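Local coordinates for protein mercuric reductase (Metallosphaera sedula, PDB 4YWO) that probably reduces mercuric ion to elemental mercury with NADPH, working as an FAD-containing homodimer of the pyridine nucleotide-disulfide oxidoreductase family, at residues P151-T163 and N237-V249. Residues are numbered along the deposited sequence; the frame is centred on the assembly and turned at random.
Sequences PRIPGLDKVGFWT and NVKEVRKGAGKIV
Val-159 and Val-241 meet where the one-turn helix 156-159 lies against the outer strand, 238-243, of a three-stranded antiparallel sheet. This small meander lies in the pyridine nucleotide-disulfide oxidoreductase region, away from the FAD, and the contact joins it to the linker that runs from strand 146-148 toward helix 164-168.

Apolar side chains form the centre. Val-241 turns both methyls to the linker: CG1 reaches Val-159 CG1 at 3.8 Å, while CG2 meets Ile-153 CG2 at 4.0 Å and lies more loosely against Leu-156 CD1. Val-241 also touches Ile-261 of the neighbouring parallel sheet. At the strand's start, Ile-153 crosses Val-238 at about a right angle, its CD1 3.9 Å from Val-238 CG1. With CG1 anti to the backbone N (chi1 171°), Val-159 lays that methyl along the extended Lys-247 chain, 3.6 Å from CD, as its CG2 rests on the Arg-242 backbone.

A backbone bond ties the type II turn 153-156 to the strand: Val-241 N donates to Pro-154 O at 2.9 Å, with an N-H...O angle of 168°. The same oxygen receives a CA-H...O contact from Glu-240, half of a classic beta bulge with Lys-239 opposite Ile-250. Gly-155, which takes the positive phi of the turn, has no side chain to hold the chains apart, and its CA makes a CA-H...O contact with Val-241 O.

The Lys-247 chain runs on past Val-159 and brings its ammonium to the helix's C-terminal end. There it is salt-bridged to Glu-260, and NZ adds two weak hydrogen bonds to successive carbonyls, Val-159 O at 3.3 Å and Gly-160 O at 3.0 Å.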
# COMPACT_ATOMS: atom_id res chain seq x y z
N PRO A 151 -4.68 -34.75 9.54
CA PRO A 151 -3.70 -35.78 9.20
C PRO A 151 -4.02 -37.06 10.00
O PRO A 151 -4.65 -37.00 11.08
CB PRO A 151 -2.36 -35.14 9.54
CG PRO A 151 -2.66 -34.09 10.53
CD PRO A 151 -4.11 -33.66 10.37
N ARG A 152 -3.59 -38.21 9.47
CA ARG A 152 -3.80 -39.49 10.16
C ARG A 152 -2.61 -39.67 11.06
O ARG A 152 -1.54 -40.04 10.61
CB ARG A 152 -3.91 -40.65 9.14
CG ARG A 152 -4.59 -40.28 7.84
CD ARG A 152 -5.01 -41.46 6.96
NE ARG A 152 -5.81 -42.43 7.73
CZ ARG A 152 -5.33 -43.52 8.33
NH1 ARG A 152 -4.03 -43.84 8.26
NH2 ARG A 152 -6.15 -44.30 9.01
N ILE A 153 -2.75 -39.30 12.32
CA ILE A 153 -1.68 -39.37 13.32
C ILE A 153 -2.28 -40.14 14.50
O ILE A 153 -3.28 -39.77 15.03
CB ILE A 153 -1.27 -37.98 13.85
CG1 ILE A 153 -0.64 -37.17 12.73
CG2 ILE A 153 -0.29 -38.11 15.01
CD1 ILE A 153 -0.29 -35.75 13.16
N PRO A 154 -1.65 -41.24 14.90
CA PRO A 154 -2.15 -41.97 16.05
C PRO A 154 -2.30 -41.11 17.28
O PRO A 154 -1.35 -40.41 17.72
CB PRO A 154 -1.09 -43.09 16.27
CG PRO A 154 -0.34 -43.16 15.02
CD PRO A 154 -0.49 -41.86 14.25
N GLY A 155 -3.48 -41.20 17.89
CA GLY A 155 -3.76 -40.61 19.17
C GLY A 155 -4.41 -39.20 19.06
O GLY A 155 -4.96 -38.69 20.02
N LEU A 156 -4.29 -38.59 17.88
CA LEU A 156 -4.75 -37.21 17.64
C LEU A 156 -6.22 -37.03 17.80
O LEU A 156 -6.68 -36.09 18.46
CB LEU A 156 -4.32 -36.75 16.24
CG LEU A 156 -4.78 -35.30 15.88
CD1 LEU A 156 -4.06 -34.34 16.78
CD2 LEU A 156 -4.48 -35.00 14.40
N ASP A 157 -7.02 -37.94 17.27
CA ASP A 157 -8.43 -37.77 17.43
C ASP A 157 -8.87 -37.98 18.85
O ASP A 157 -9.70 -37.27 19.32
CB ASP A 157 -9.19 -38.67 16.47
CG ASP A 157 -8.84 -38.35 15.02
OD1 ASP A 157 -9.31 -37.31 14.47
OD2 ASP A 157 -8.04 -39.10 14.44
N LYS A 158 -8.25 -38.89 19.57
CA LYS A 158 -8.64 -39.16 20.95
C LYS A 158 -8.21 -38.04 21.89
O LYS A 158 -8.96 -37.63 22.77
CB LYS A 158 -8.04 -40.52 21.37
CG LYS A 158 -7.94 -40.82 22.86
CD LYS A 158 -7.75 -42.33 23.14
CE LYS A 158 -6.54 -42.97 22.42
NZ LYS A 158 -5.26 -42.28 22.76
N VAL A 159 -7.02 -37.51 21.69
CA VAL A 159 -6.53 -36.37 22.48
C VAL A 159 -7.21 -35.02 22.15
O VAL A 159 -7.44 -34.20 23.04
CB VAL A 159 -5.00 -36.31 22.33
CG1 VAL A 159 -4.43 -35.05 22.94
CG2 VAL A 159 -4.30 -37.53 22.97
N GLY A 160 -7.61 -34.86 20.89
CA GLY A 160 -8.43 -33.67 20.46
C GLY A 160 -7.46 -32.53 20.06
O GLY A 160 -6.27 -32.54 20.38
N PHE A 161 -8.01 -31.57 19.35
CA PHE A 161 -7.14 -30.49 18.73
C PHE A 161 -8.10 -29.37 18.33
O PHE A 161 -9.30 -29.46 18.34
CB PHE A 161 -6.39 -31.05 17.53
CG PHE A 161 -7.26 -31.67 16.49
CD1 PHE A 161 -7.93 -30.94 15.53
CD2 PHE A 161 -7.54 -33.06 16.51
CE1 PHE A 161 -8.84 -31.52 14.63
CE2 PHE A 161 -8.39 -33.64 15.59
CZ PHE A 161 -9.09 -32.91 14.66
N TRP A 162 -7.49 -28.23 17.99
CA TRP A 162 -8.15 -27.10 17.44
C TRP A 162 -7.85 -27.05 15.93
O TRP A 162 -6.77 -27.46 15.47
CB TRP A 162 -7.70 -25.82 18.05
CG TRP A 162 -8.17 -25.55 19.41
CD1 TRP A 162 -9.07 -26.30 20.13
CD2 TRP A 162 -7.84 -24.41 20.21
NE1 TRP A 162 -9.30 -25.67 21.37
CE2 TRP A 162 -8.54 -24.53 21.42
CE3 TRP A 162 -6.99 -23.33 20.02
CZ2 TRP A 162 -8.41 -23.60 22.44
CZ3 TRP A 162 -6.83 -22.42 21.08
CH2 TRP A 162 -7.58 -22.54 22.23
N THR A 163 -8.82 -26.51 15.22
CA THR A 163 -8.62 -26.04 13.87
C THR A 163 -8.76 -24.51 13.92
O THR A 163 -8.92 -23.91 14.98
CB THR A 163 -9.61 -26.58 12.86
OG1 THR A 163 -10.92 -26.08 13.11
CG2 THR A 163 -9.61 -28.09 12.85
N ASN A 237 8.85 -35.10 11.85
CA ASN A 237 7.72 -36.03 11.62
C ASN A 237 7.07 -36.33 12.89
O ASN A 237 7.75 -36.66 13.87
CB ASN A 237 8.18 -37.37 11.03
CG ASN A 237 8.78 -37.17 9.65
OD1 ASN A 237 8.06 -36.85 8.69
ND2 ASN A 237 10.09 -37.27 9.56
N VAL A 238 5.77 -36.08 12.91
CA VAL A 238 4.98 -36.29 14.10
C VAL A 238 4.56 -37.75 14.05
O VAL A 238 3.96 -38.13 13.13
CB VAL A 238 3.75 -35.37 14.14
CG1 VAL A 238 2.88 -35.68 15.35
CG2 VAL A 238 4.26 -33.92 14.24
N LYS A 239 4.90 -38.53 15.07
CA LYS A 239 4.58 -39.99 15.12
C LYS A 239 3.28 -40.34 15.84
O LYS A 239 2.56 -41.27 15.44
CB LYS A 239 5.74 -40.72 15.80
CG LYS A 239 7.07 -40.36 15.20
CD LYS A 239 8.11 -41.43 15.46
CE LYS A 239 8.47 -41.54 16.92
NZ LYS A 239 9.88 -42.01 17.04
N GLU A 240 2.98 -39.60 16.89
CA GLU A 240 1.92 -39.91 17.80
C GLU A 240 1.60 -38.72 18.70
O GLU A 240 2.48 -37.86 18.98
CB GLU A 240 2.40 -41.10 18.65
CG GLU A 240 1.35 -41.67 19.59
CD GLU A 240 1.91 -42.76 20.54
OE1 GLU A 240 3.12 -43.10 20.44
OE2 GLU A 240 1.12 -43.24 21.39
N VAL A 241 0.37 -38.66 19.17
CA VAL A 241 -0.03 -37.77 20.22
C VAL A 241 -0.63 -38.52 21.41
O VAL A 241 -1.43 -39.45 21.24
CB VAL A 241 -1.10 -36.75 19.67
CG1 VAL A 241 -1.49 -35.77 20.72
CG2 VAL A 241 -0.54 -36.03 18.45
N ARG A 242 -0.27 -38.07 22.58
CA ARG A 242 -0.84 -38.63 23.83
C ARG A 242 -1.14 -37.55 24.83
O ARG A 242 -0.73 -36.39 24.65
CB ARG A 242 0.04 -39.78 24.39
CG ARG A 242 1.49 -39.55 24.62
CD ARG A 242 2.17 -40.85 25.14
NE ARG A 242 3.59 -40.64 25.45
CZ ARG A 242 4.08 -40.13 26.60
NH1 ARG A 242 3.29 -39.83 27.65
NH2 ARG A 242 5.40 -39.93 26.71
N LYS A 243 -1.92 -37.88 25.85
CA LYS A 243 -2.28 -36.95 26.86
C LYS A 243 -1.48 -37.21 28.14
O LYS A 243 -1.51 -38.34 28.66
CB LYS A 243 -3.78 -37.09 27.16
CG LYS A 243 -4.39 -36.14 28.18
CD LYS A 243 -4.25 -34.66 27.79
CE LYS A 243 -4.91 -33.76 28.82
NZ LYS A 243 -4.93 -32.35 28.32
N GLY A 244 -0.77 -36.18 28.61
CA GLY A 244 -0.07 -36.15 29.94
C GLY A 244 -0.73 -35.09 30.77
O GLY A 244 -1.96 -34.97 30.78
N ALA A 245 0.06 -34.28 31.45
CA ALA A 245 -0.48 -33.10 32.11
C ALA A 245 -1.19 -32.22 31.06
O ALA A 245 -2.40 -31.90 31.17
CB ALA A 245 0.63 -32.35 32.81
N GLY A 246 -0.46 -31.92 30.00
CA GLY A 246 -1.11 -31.41 28.79
C GLY A 246 -0.97 -32.37 27.65
O GLY A 246 -0.79 -33.58 27.83
N LYS A 247 -1.03 -31.84 26.44
CA LYS A 247 -1.01 -32.67 25.28
C LYS A 247 0.38 -32.84 24.84
O LYS A 247 1.18 -31.86 24.82
CB LYS A 247 -1.89 -32.09 24.15
CG LYS A 247 -3.30 -31.79 24.55
CD LYS A 247 -4.25 -31.50 23.42
CE LYS A 247 -5.60 -31.15 23.97
NZ LYS A 247 -6.55 -31.01 22.94
N ILE A 248 0.74 -34.09 24.50
CA ILE A 248 2.10 -34.44 24.11
C ILE A 248 2.18 -34.85 22.65
O ILE A 248 1.53 -35.84 22.23
CB ILE A 248 2.74 -35.56 25.00
CG1 ILE A 248 2.67 -35.15 26.49
CG2 ILE A 248 4.18 -35.74 24.60
CD1 ILE A 248 2.93 -36.30 27.46
N VAL A 249 2.91 -34.07 21.85
CA VAL A 249 3.20 -34.43 20.50
C VAL A 249 4.59 -35.10 20.44
O VAL A 249 5.60 -34.51 20.78
CB VAL A 249 3.10 -33.20 19.52
CG1 VAL A 249 3.36 -33.66 18.09
CG2 VAL A 249 1.76 -32.52 19.73